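Member of s1p family of ribosomal proteins (Pyrococcus furiosus, PDB 5YH1) carries a manganese-binding DHH-family domain and is probably a nucleic-acid-binding exonuclease as a whole protein. Local coordinates at residues Ser31-Ala36 against Arg192-Leu197; Leu60-His63 against Gly68-Ala71; Ile161-Pro166 against Thr227-Lys232; Leu202-Ala207 against His220-Ala225. All coordinates share one frame; numbering follows the deposited sequence.

Interaction 1 of 4, residues Ser31-Ala36 against Arg192-Leu197; sequences SEVLEA and RGYYEL
The ring of Tyr194 packs against Val33 near the start of helix 32-53. Val33 CG2 lies 4.2 Å from the centroid of the Tyr194 ring, 29° off the ring normal, in an off-centre CH-pi contact. A first torsion of -154° turns the Tyr194 ring from the loop toward Val33, the two side chains crossing at a slant, and its OH goes on to a hydrogen bond with Glu235 of helix 234-245. Glu196 CG packs on the other side of the ring from Val33.

A type I beta turn from Tyr194 to Leu197 brings the chain round. This loop leads into helix 199-210 of the DHH domain and also carries residues that support the manganese site. Leu197 then points at the same helix end. Its CD2 meets Val33 CG1 tip to tip at 3.5 Å, and Leu34 CD2 approaches Leu197 CD2 at 4.0 Å. Were Val33 cut back to an alanine, Tyr194 would probably lose its CH-pi partner and a gap would open beside Leu197 CD2. Ser31 N-caps the helix that offers these methyls: Ser31 OG accepts from Leu34 N at 3.1 Å, nearly straight at 174°, and also bonds to Glu235.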
loop_
_atom_site.group_PDB
_atom_site.type_symbol
_atom_site.label_atom_id
_atom_site.label_comp_id
_atom_site.label_asym_id
_atom_site.label_seq_id
_atom_site.Cartn_x
_atom_site.Cartn_y
_atom_site.Cartn_z
ATOM N N SER A 31 33.550 26.526 -11.555
ATOM C CA SER A 31 33.661 25.586 -10.450
ATOM C C SER A 31 34.839 24.640 -10.665
ATOM O O SER A 31 34.852 23.875 -11.627
ATOM C CB SER A 31 32.378 24.744 -10.343
ATOM O OG SER A 31 32.508 23.717 -9.368
ATOM N N GLU A 32 35.813 24.682 -9.765
ATOM C CA GLU A 32 36.929 23.742 -9.819
ATOM C C GLU A 32 36.463 22.315 -9.516
ATOM O O GLU A 32 37.023 21.346 -10.033
ATOM C CB GLU A 32 38.035 24.171 -8.850
ATOM C CG GLU A 32 38.824 25.379 -9.340
ATOM C CD GLU A 32 39.642 25.061 -10.583
ATOM O OE1 GLU A 32 40.638 24.309 -10.465
ATOM O OE2 GLU A 32 39.282 25.552 -11.679
ATOM N N VAL A 33 35.433 22.195 -8.686
ATOM C CA VAL A 33 34.856 20.890 -8.365
ATOM C C VAL A 33 34.271 20.242 -9.624
ATOM O O VAL A 33 34.606 19.108 -9.949
ATOM C CB VAL A 33 33.823 20.990 -7.233
ATOM C CG1 VAL A 33 33.132 19.651 -7.007
ATOM C CG2 VAL A 33 34.522 21.437 -5.953
ATOM N N LEU A 34 33.442 20.971 -10.360
ATOM C CA LEU A 34 32.885 20.436 -11.597
ATOM C C LEU A 34 33.983 20.083 -12.592
ATOM O O LEU A 34 33.922 19.020 -13.224
ATOM C CB LEU A 34 31.905 21.405 -12.232
ATOM C CG LEU A 34 30.553 21.500 -11.525
ATOM C CD1 LEU A 34 29.737 22.636 -12.106
ATOM C CD2 LEU A 34 29.779 20.184 -11.618
ATOM N N GLU A 35 34.987 20.959 -12.724
ATOM C CA GLU A 35 36.112 20.695 -13.630
ATOM C C GLU A 35 36.789 19.384 -13.273
ATOM O O GLU A 35 37.074 18.590 -14.144
ATOM C CB GLU A 35 37.150 21.830 -13.622
ATOM C CG GLU A 35 36.679 23.114 -14.286
ATOM C CD GLU A 35 36.295 22.948 -15.750
ATOM O OE1 GLU A 35 36.807 22.028 -16.425
ATOM O OE2 GLU A 35 35.478 23.757 -16.236
ATOM N N ALA A 36 37.033 19.163 -11.992
ATOM C CA ALA A 36 37.631 17.915 -11.539
ATOM C C ALA A 36 36.709 16.691 -11.801
ATOM O O ALA A 36 37.197 15.582 -12.017
ATOM C CB ALA A 36 38.006 18.021 -10.061
ATOM N N ARG A 192 36.487 16.419 -0.341
ATOM C CA ARG A 192 35.752 15.833 0.775
ATOM C C ARG A 192 34.901 16.878 1.469
ATOM O O ARG A 192 35.346 17.992 1.689
ATOM C CB ARG A 192 36.709 15.236 1.806
ATOM C CG ARG A 192 37.541 14.071 1.306
ATOM C CD ARG A 192 36.833 12.731 1.447
ATOM N NE ARG A 192 37.817 11.654 1.366
ATOM C CZ ARG A 192 38.406 11.243 0.242
ATOM N NH1 ARG A 192 38.108 11.790 -0.939
ATOM N NH2 ARG A 192 39.300 10.260 0.297
ATOM N N GLY A 193 33.684 16.498 1.837
ATOM C CA GLY A 193 32.790 17.375 2.575
ATOM C C GLY A 193 31.990 18.355 1.738
ATOM O O GLY A 193 31.150 19.058 2.277
ATOM N N TYR A 194 32.202 18.400 0.423
ATOM C CA TYR A 194 31.521 19.394 -0.417
ATOM C C TYR A 194 30.093 18.978 -0.824
ATOM O O TYR A 194 29.750 18.905 -2.012
ATOM C CB TYR A 194 32.375 19.731 -1.641
ATOM C CG TYR A 194 32.127 21.112 -2.216
ATOM C CD1 TYR A 194 32.479 22.261 -1.502
ATOM C CD2 TYR A 194 31.566 21.275 -3.476
ATOM C CE1 TYR A 194 32.274 23.532 -2.030
ATOM C CE2 TYR A 194 31.360 22.540 -4.013
ATOM C CZ TYR A 194 31.722 23.668 -3.285
ATOM O OH TYR A 194 31.515 24.924 -3.813
ATOM N N TYR A 195 29.266 18.749 0.191
ATOM C CA TYR A 195 27.846 18.410 0.043
ATOM C C TYR A 195 27.045 19.478 -0.691
ATOM O O TYR A 195 26.010 19.185 -1.284
ATOM C CB TYR A 195 27.243 18.212 1.444
ATOM C CG TYR A 195 25.737 18.024 1.488
ATOM C CD1 TYR A 195 25.167 16.765 1.305
ATOM C CD2 TYR A 195 24.878 19.103 1.723
ATOM C CE1 TYR A 195 23.789 16.581 1.351
ATOM C CE2 TYR A 195 23.498 18.929 1.763
ATOM C CZ TYR A 195 22.959 17.663 1.586
ATOM O OH TYR A 195 21.597 17.465 1.626
ATOM N N GLU A 196 27.520 20.718 -0.646
ATOM C CA GLU A 196 26.740 21.849 -1.124
ATOM C C GLU A 196 26.618 21.924 -2.645
ATOM O O GLU A 196 25.829 22.702 -3.157
ATOM C CB GLU A 196 27.287 23.162 -0.558
ATOM C CG GLU A 196 28.770 23.400 -0.811
ATOM C CD GLU A 196 29.637 23.047 0.395
ATOM O OE1 GLU A 196 30.368 23.947 0.862
ATOM O OE2 GLU A 196 29.581 21.885 0.875
ATOM N N LEU A 197 27.390 21.122 -3.367
ATOM C CA LEU A 197 27.131 20.918 -4.798
ATOM C C LEU A 197 26.141 19.753 -4.923
ATOM O O LEU A 197 26.521 18.575 -4.825
ATOM C CB LEU A 197 28.430 20.632 -5.554
ATOM C CG LEU A 197 28.348 20.580 -7.076
ATOM C CD1 LEU A 197 27.936 21.916 -7.670
ATOM C CD2 LEU A 197 29.686 20.133 -7.630
#

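Interaction 2 of 4, residues Leu60-His63 against Gly68-Ala71; sequences LRHH and GYTA
His62 and Tyr69 form an edge-to-face aromatic pair at the turn from strand 58-63 into helix 66-86 of the DHH domain. The ring centroids are 4.6 Å apart and the planes stand at 67°. His62 CE1 points at the Tyr69 face and lies 3.4 Å above the Tyr69 ring plane, over its centre. Tyr69 starts out from the helix away from the strand, but its ring still lies across the His62 edge, and its OH bonds to Trp267.

The His62 ring is held at both nitrogens. With CG between the backbone N and the carbonyl carbon (chi1 67°), His62 ND1 reaches His63 O at 2.8 Å. The bond is nearly straight and runs in the ring plane, but it meets the carbonyl from above its plane. NE2 is hydrogen-bonded to Arg99. These two bonds should fix the rotation of the ring. Gly68 O lies over one face of it, 3.4 Å from His62 ND1 at an angle too poor for a hydrogen bond.

Gly68 has no side chain to keep the backbones apart. Its CA makes a C-H...O contact to His63 O at 3.3 Å.

Strand 58-63 runs between parallel strands 97-102 and 132-136. Pro101 touches both His62 and Tyr69, while Thr70 faces helix 221-229.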
loop_
_atom_site.group_PDB
_atom_site.type_symbol
_atom_site.label_atom_id
_atom_site.label_comp_id
_atom_site.label_asym_id
_atom_site.label_seq_id
_atom_site.Cartn_x
_atom_site.Cartn_y
_atom_site.Cartn_z
ATOM N N LEU A 60 15.536 5.315 -13.954
ATOM C CA LEU A 60 16.099 6.394 -13.152
ATOM C C LEU A 60 15.409 6.437 -11.787
ATOM O O LEU A 60 14.219 6.728 -11.690
ATOM C CB LEU A 60 15.973 7.730 -13.892
ATOM C CG LEU A 60 16.860 8.870 -13.386
ATOM C CD1 LEU A 60 16.974 9.965 -14.421
ATOM C CD2 LEU A 60 16.337 9.457 -12.084
ATOM N N ARG A 61 16.172 6.135 -10.742
ATOM C CA ARG A 61 15.721 6.235 -9.354
ATOM C C ARG A 61 16.270 7.509 -8.749
ATOM O O ARG A 61 17.458 7.803 -8.916
ATOM C CB ARG A 61 16.262 5.070 -8.537
ATOM C CG ARG A 61 15.513 3.772 -8.715
ATOM C CD ARG A 61 14.506 3.598 -7.600
ATOM N NE ARG A 61 13.590 2.497 -7.868
ATOM C CZ ARG A 61 12.370 2.406 -7.351
ATOM N NH1 ARG A 61 11.913 3.345 -6.528
ATOM N NH2 ARG A 61 11.607 1.369 -7.647
ATOM N N HIS A 62 15.423 8.247 -8.032
ATOM C CA HIS A 62 15.856 9.443 -7.325
ATOM C C HIS A 62 15.168 9.605 -5.981
ATOM O O HIS A 62 14.013 9.213 -5.806
ATOM C CB HIS A 62 15.636 10.701 -8.181
ATOM C CG HIS A 62 14.196 11.026 -8.434
ATOM N ND1 HIS A 62 13.399 11.649 -7.499
ATOM C CD2 HIS A 62 13.414 10.826 -9.520
ATOM C CE1 HIS A 62 12.187 11.812 -7.993
ATOM N NE2 HIS A 62 12.170 11.324 -9.218
ATOM N N HIS A 63 15.876 10.206 -5.039
ATOM C CA HIS A 63 15.297 10.550 -3.752
ATOM C C HIS A 63 14.096 11.485 -3.947
ATOM O O HIS A 63 14.094 12.312 -4.862
ATOM C CB HIS A 63 16.347 11.194 -2.858
ATOM C CG HIS A 63 15.896 11.380 -1.450
ATOM N ND1 HIS A 63 15.733 12.624 -0.880
ATOM C CD2 HIS A 63 15.544 10.481 -0.505
ATOM C CE1 HIS A 63 15.306 12.482 0.363
ATOM N NE2 HIS A 63 15.189 11.191 0.617
ATOM N N GLY A 68 16.167 15.935 -5.367
ATOM C CA GLY A 68 16.045 14.676 -6.110
ATOM C C GLY A 68 15.092 14.714 -7.288
ATOM O O GLY A 68 15.437 14.245 -8.371
ATOM N N TYR A 69 13.891 15.262 -7.087
ATOM C CA TYR A 69 12.934 15.407 -8.185
ATOM C C TYR A 69 13.534 16.291 -9.265
ATOM O O TYR A 69 13.475 15.976 -10.456
ATOM C CB TYR A 69 11.591 16.006 -7.709
ATOM C CG TYR A 69 10.587 14.960 -7.268
ATOM C CD1 TYR A 69 9.743 14.352 -8.183
ATOM C CD2 TYR A 69 10.486 14.579 -5.943
ATOM C CE1 TYR A 69 8.837 13.378 -7.784
ATOM C CE2 TYR A 69 9.570 13.614 -5.534
ATOM C CZ TYR A 69 8.758 13.016 -6.461
ATOM O OH TYR A 69 7.853 12.055 -6.060
ATOM N N THR A 70 14.109 17.411 -8.851
ATOM C CA THR A 70 14.691 18.340 -9.824
ATOM C C THR A 70 15.768 17.642 -10.660
ATOM O O THR A 70 15.787 17.749 -11.886
ATOM C CB THR A 70 15.249 19.591 -9.128
ATOM O OG1 THR A 70 14.211 20.184 -8.349
ATOM C CG2 THR A 70 15.735 20.603 -10.144
ATOM N N ALA A 71 16.632 16.890 -9.988
ATOM C CA ALA A 71 17.701 16.143 -10.652
ATOM C C ALA A 71 17.134 15.109 -11.611
ATOM O O ALA A 71 17.548 15.023 -12.767
ATOM C CB ALA A 71 18.584 15.470 -9.617
#

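Interaction 3 of 4, residues Ile161-Pro166 against Thr227-Lys232; sequences IDHHDP and TGDRSK. With MN (manganese (II) ion), chain F.
His163 and Asp229 meet at a manganese ion, in the site that gives the DHH family its name: Asp162, His163 and His164 form the Asp-His-His sequence. His163 NE2 binds the manganese at 2.4 Å and Asp229 OD2 binds it at 2.2 Å. The two side chains come from opposite directions. Asp229 OD2 lies at the edge of the His163 ring, 3.1 Å from His163 CE1, and the ring and carboxylate planes are 34° apart. The two groups touch because they share the metal, with no hydrogen bond between them. Two waters, each 2.2 Å from the manganese, and the carboxylates of Asp67 and Asp137 bring the ligand atoms to six.

A second shell sets the first. A chi1 of 65° puts His163 CG between backbone N and carbonyl carbon and carries the ring to the metal. The far nitrogen, His163 ND1, is hydrogen-bonded to Tyr195 O, which should hold the ring turned with NE2 toward the metal. Asp229 lies late in helix 221-229. Just after it Arg230, with positive phi, makes a Schellman motif. The Arg230 side chain forms a salt bridge with Asp352 of helix 343-358, farther along the chain.

On the other side of the metal, Asp162 organises the loop. Its OD2 accepts from Gly140 N. Its OD1 takes two donors. His163 N comes from above the carboxylate plane, at 2.7 Å from Asp162 OD1. His164 ND1 meets Asp162 OD1 on its syn side, also at 2.7 Å, with an N-H...O angle of 164° and the oxygen close to the imidazole plane.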
loop_
_atom_site.group_PDB
_atom_site.type_symbol
_atom_site.label_atom_id
_atom_site.label_comp_id
_atom_site.label_asym_id
_atom_site.label_seq_id
_atom_site.Cartn_x
_atom_site.Cartn_y
_atom_site.Cartn_z
ATOM N N ILE A 161 24.732 9.445 -9.512
ATOM C CA ILE A 161 24.929 10.897 -9.424
ATOM C C ILE A 161 24.396 11.348 -8.055
ATOM O O ILE A 161 23.188 11.465 -7.852
ATOM C CB ILE A 161 24.181 11.645 -10.543
ATOM C CG1 ILE A 161 24.650 11.165 -11.921
ATOM C CG2 ILE A 161 24.396 13.147 -10.415
ATOM C CD1 ILE A 161 23.744 11.575 -13.060
ATOM N N ASP A 162 25.299 11.577 -7.112
ATOM C CA ASP A 162 24.925 11.836 -5.734
ATOM C C ASP A 162 25.916 12.827 -5.106
ATOM O O ASP A 162 26.978 13.098 -5.671
ATOM C CB ASP A 162 24.895 10.499 -4.978
ATOM C CG ASP A 162 24.175 10.575 -3.649
ATOM O OD1 ASP A 162 23.546 11.622 -3.348
ATOM O OD2 ASP A 162 24.248 9.568 -2.891
ATOM N N HIS A 163 25.561 13.383 -3.952
ATOM C CA HIS A 163 26.436 14.334 -3.241
ATOM C C HIS A 163 26.504 14.085 -1.734
ATOM O O HIS A 163 26.946 14.961 -0.975
ATOM C CB HIS A 163 26.003 15.781 -3.527
ATOM C CG HIS A 163 24.645 16.116 -3.007
ATOM N ND1 HIS A 163 24.422 17.130 -2.099
ATOM C CD2 HIS A 163 23.437 15.556 -3.249
ATOM C CE1 HIS A 163 23.132 17.188 -1.820
ATOM N NE2 HIS A 163 22.517 16.246 -2.507
ATOM N N HIS A 164 26.092 12.888 -1.312
ATOM C CA HIS A 164 26.275 12.434 0.062
ATOM C C HIS A 164 27.633 11.773 0.195
ATOM O O HIS A 164 28.181 11.252 -0.784
ATOM C CB HIS A 164 25.155 11.470 0.464
ATOM C CG HIS A 164 23.800 12.099 0.420
ATOM N ND1 HIS A 164 23.070 12.211 -0.746
ATOM C CD2 HIS A 164 23.070 12.708 1.384
ATOM C CE1 HIS A 164 21.938 12.843 -0.491
ATOM N NE2 HIS A 164 21.915 13.156 0.792
ATOM N N ASP A 165 28.164 11.798 1.411
ATOM C CA ASP A 165 29.490 11.258 1.705
ATOM C C ASP A 165 29.495 9.725 1.611
ATOM O O ASP A 165 28.770 9.063 2.344
ATOM C CB ASP A 165 29.926 11.709 3.110
ATOM C CG ASP A 165 31.335 11.240 3.484
ATOM O OD1 ASP A 165 32.102 10.758 2.617
ATOM O OD2 ASP A 165 31.672 11.357 4.675
ATOM N N PRO A 166 30.314 9.158 0.707
ATOM C CA PRO A 166 30.420 7.693 0.676
ATOM C C PRO A 166 30.990 7.091 1.961
ATOM O O PRO A 166 30.781 5.913 2.218
ATOM C CB PRO A 166 31.348 7.426 -0.515
ATOM C CG PRO A 166 31.244 8.651 -1.369
ATOM C CD PRO A 166 31.038 9.785 -0.413
ATOM N N THR A 227 18.004 25.547 -3.667
ATOM C CA THR A 227 17.068 26.116 -2.702
ATOM C C THR A 227 16.486 25.004 -1.839
ATOM O O THR A 227 16.484 25.097 -0.615
ATOM C CB THR A 227 15.946 26.906 -3.405
ATOM O OG1 THR A 227 16.534 27.946 -4.198
ATOM C CG2 THR A 227 14.992 27.510 -2.392
ATOM N N GLY A 228 16.037 23.929 -2.477
ATOM C CA GLY A 228 15.511 22.773 -1.745
ATOM C C GLY A 228 16.467 22.230 -0.701
ATOM O O GLY A 228 16.078 22.000 0.439
ATOM N N ASP A 229 17.725 22.038 -1.096
ATOM C CA ASP A 229 18.758 21.497 -0.207
ATOM C C ASP A 229 19.502 22.551 0.616
ATOM O O ASP A 229 20.406 22.202 1.376
ATOM C CB ASP A 229 19.789 20.691 -1.018
ATOM C CG ASP A 229 19.461 19.206 -1.097
ATOM O OD1 ASP A 229 18.350 18.774 -0.699
ATOM O OD2 ASP A 229 20.332 18.463 -1.588
ATOM N N ARG A 230 19.131 23.826 0.469
ATOM C CA ARG A 230 19.727 24.919 1.251
ATOM C C ARG A 230 21.244 24.997 1.081
ATOM O O ARG A 230 21.986 25.120 2.044
ATOM C CB ARG A 230 19.364 24.788 2.729
ATOM C CG ARG A 230 17.873 24.873 3.000
ATOM C CD ARG A 230 17.522 24.296 4.359
ATOM N NE ARG A 230 16.106 24.519 4.653
ATOM C CZ ARG A 230 15.614 25.085 5.757
ATOM N NH1 ARG A 230 16.405 25.492 6.751
ATOM N NH2 ARG A 230 14.299 25.234 5.875
ATOM N N SER A 231 21.685 24.924 -0.161
ATOM C CA SER A 231 23.095 25.048 -0.495
ATOM C C SER A 231 23.568 26.489 -0.300
ATOM O O SER A 231 22.865 27.431 -0.678
ATOM C CB SER A 231 23.318 24.634 -1.951
ATOM O OG SER A 231 24.638 24.911 -2.377
ATOM N N LYS A 232 24.752 26.638 0.288
ATOM C CA LYS A 232 25.455 27.924 0.349
ATOM C C LYS A 232 26.732 27.885 -0.504
ATOM O O LYS A 232 27.710 28.560 -0.181
ATOM C CB LYS A 232 25.838 28.269 1.800
ATOM C CG LYS A 232 24.747 28.102 2.850
ATOM C CD LYS A 232 23.549 28.986 2.561
ATOM C CE LYS A 232 22.486 28.803 3.637
ATOM N NZ LYS A 232 21.113 28.948 3.077
HETATM MN MN MN F . 20.138 16.352 -2.274
HETATM O O HOH W 1 18.062 16.036 -1.738
HETATM O O HOH W 2 20.358 15.888 -0.109
#

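Interaction 4 of 4, residues Leu202-Ala207 against His220-Ala225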
loop_
_atom_site.group_PDB
_atom_site.type_symbol
_atom_site.label_atom_id
_atom_site.label_comp_id
_atom_site.label_asym_id
_atom_site.label_seq_id
_atom_site.Cartn_x
_atom_site.Cartn_y
_atom_site.Cartn_z
ATOM N N LEU A 202 24.499 18.819 -10.188
ATOM C CA LEU A 202 25.233 17.779 -10.928
ATOM C C LEU A 202 24.433 17.204 -12.092
ATOM O O LEU A 202 24.950 17.066 -13.204
ATOM C CB LEU A 202 25.581 16.627 -10.004
ATOM C CG LEU A 202 26.486 16.964 -8.840
ATOM C CD1 LEU A 202 26.488 15.816 -7.836
ATOM C CD2 LEU A 202 27.896 17.269 -9.343
ATOM N N ALA A 203 23.166 16.887 -11.828
ATOM C CA ALA A 203 22.331 16.206 -12.810
ATOM C C ALA A 203 21.994 17.100 -13.979
ATOM O O ALA A 203 21.867 16.633 -15.116
ATOM C CB ALA A 203 21.058 15.688 -12.158
ATOM N N THR A 204 21.800 18.387 -13.702
ATOM C CA THR A 204 21.565 19.346 -14.781
ATOM C C THR A 204 22.787 19.420 -15.697
ATOM O O THR A 204 22.641 19.407 -16.917
ATOM C CB THR A 204 21.200 20.743 -14.239
ATOM O OG1 THR A 204 19.953 20.674 -13.537
ATOM C CG2 THR A 204 21.076 21.748 -15.365
ATOM N N GLU A 205 23.992 19.439 -15.126
ATOM C CA GLU A 205 25.207 19.463 -15.960
ATOM C C GLU A 205 25.329 18.157 -16.755
ATOM O O GLU A 205 25.551 18.189 -17.971
ATOM C CB GLU A 205 26.467 19.727 -15.140
ATOM C CG GLU A 205 26.466 21.047 -14.366
ATOM C CD GLU A 205 26.555 22.312 -15.231
ATOM O OE1 GLU A 205 26.663 22.229 -16.472
ATOM O OE2 GLU A 205 26.520 23.421 -14.660
ATOM N N VAL A 206 25.122 17.009 -16.105
ATOM C CA VAL A 206 25.121 15.740 -16.845
ATOM C C VAL A 206 24.109 15.797 -17.977
ATOM O O VAL A 206 24.413 15.394 -19.114
ATOM C CB VAL A 206 24.852 14.506 -15.961
ATOM C CG1 VAL A 206 24.695 13.259 -16.824
ATOM C CG2 VAL A 206 25.981 14.297 -14.966
ATOM N N ALA A 207 22.916 16.311 -17.684
ATOM C CA ALA A 207 21.865 16.405 -18.700
ATOM C C ALA A 207 22.299 17.220 -19.921
ATOM O O ALA A 207 21.941 16.892 -21.049
ATOM C CB ALA A 207 20.592 16.990 -18.108
ATOM N N HIS A 220 17.788 26.767 -15.323
ATOM C CA HIS A 220 17.308 27.291 -14.030
ATOM C C HIS A 220 17.041 26.233 -12.941
ATOM O O HIS A 220 16.814 26.580 -11.770
ATOM C CB HIS A 220 16.034 28.109 -14.250
ATOM C CG HIS A 220 14.834 27.274 -14.569
ATOM N ND1 HIS A 220 14.658 26.655 -15.788
ATOM C CD2 HIS A 220 13.763 26.936 -13.818
ATOM C CE1 HIS A 220 13.523 25.984 -15.778
ATOM N NE2 HIS A 220 12.959 26.140 -14.595
ATOM N N LEU A 221 17.056 24.951 -13.311
ATOM C CA LEU A 221 16.750 23.871 -12.351
ATOM C C LEU A 221 17.708 23.808 -11.176
ATOM O O LEU A 221 17.279 23.590 -10.042
ATOM C CB LEU A 221 16.677 22.512 -13.056
ATOM C CG LEU A 221 15.539 22.353 -14.076
ATOM C CD1 LEU A 221 15.438 20.910 -14.542
ATOM C CD2 LEU A 221 14.200 22.798 -13.510
ATOM N N PRO A 222 19.015 24.017 -11.424
ATOM C CA PRO A 222 19.964 24.020 -10.306
ATOM C C PRO A 222 19.642 25.021 -9.182
ATOM O O PRO A 222 19.909 24.740 -8.013
ATOM C CB PRO A 222 21.293 24.365 -10.982
ATOM C CG PRO A 222 21.145 23.851 -12.373
ATOM C CD PRO A 222 19.700 24.053 -12.727
ATOM N N ALA A 223 19.070 26.167 -9.529
ATOM C CA ALA A 223 18.636 27.137 -8.528
ATOM C C ALA A 223 17.519 26.588 -7.653
ATOM O O ALA A 223 17.510 26.818 -6.443
ATOM C CB ALA A 223 18.187 28.432 -9.200
ATOM N N ILE A 224 16.574 25.876 -8.263
ATOM C CA ILE A 224 15.484 25.230 -7.510
ATOM C C ILE A 224 16.052 24.144 -6.586
ATOM O O ILE A 224 15.762 24.117 -5.390
ATOM C CB ILE A 224 14.404 24.658 -8.462
ATOM C CG1 ILE A 224 13.699 25.792 -9.202
ATOM C CG2 ILE A 224 13.356 23.879 -7.685
ATOM C CD1 ILE A 224 12.809 25.358 -10.342
ATOM N N ALA A 225 16.906 23.286 -7.138
ATOM C CA ALA A 225 17.503 22.181 -6.379
ATOM C C ALA A 225 18.302 22.676 -5.185
ATOM O O ALA A 225 18.134 22.170 -4.067
ATOM C CB ALA A 225 18.379 21.343 -7.290
#
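Two helices of the DHH domain, 199-210 and 221-229, come together through Thr204 and Pro222. Thr204 CA and Pro222 CA, the nearest CA pair of the two segments, are 6.7 Å apart. The contact is small, buried and made by van der Waals touch.

The Thr204 side chain crosses the proline ring at about a right angle. All three of its side-chain atoms take part. Thr204 OG1 lies 3.5 Å from Pro222 CD, Thr204 CB lies 3.6 Å from Pro222 CG, and the methyl Thr204 CG2 is 3.7 Å from Pro222 CG. Leu221 adds its CB, 3.8 Å from Thr204 OG1.

The hydroxyl has its polar partner within its own helix. OG1 lies beside the backbone N and anti to the carbonyl carbon (chi1 -64°), and from there it donates to Gly200 O one turn earlier. Toward the other helix it meets carbon: Pro222 CD and CG and Leu221 CB. With an alanine here, the Pro222 ring would probably lose much of its cover from this helix, and Gly200 O would be left without its hydroxyl partner.

Other helices close in around the pair. Thr204 also touches Ala74 of helix 66-86, and Leu221 touches Thr70 of the same helix. Pro222 also meets Tyr239 of helix 234-245. Leu202 and Val206 of helix 199-210 touch Ile161 of strand 158-161, and the pair belongs to the helical layer that flanks the five-stranded parallel sheet of the DHH fold.

In the fold
Interactions 1, 2 and 4 lie around the manganese site of interaction 3. The loop of interaction 1 backs the ligand His163 through Tyr195. Glu196 O and Ser231 OG, 2.6 Å apart, probably hydrogen-bond and join interaction 1 to the loop after Asp229. Interaction 2 flanks the site, with the nearest atom of Gly68 about 6 Å from the ion and Gly68 next in sequence to the ligand Asp67. Interaction 4 lies farther out, the Pro222 side chain being about 12 Å from the metal. It shares helix 221-229 with interaction 3 and touches all the others. Leu202 CD2 meets Leu197 CD2 at 3.8 Å, Ala203 CB meets Ala71 CB at 3.6 Å, and Leu202 CB packs 3.7 Å from Ile161 CG2.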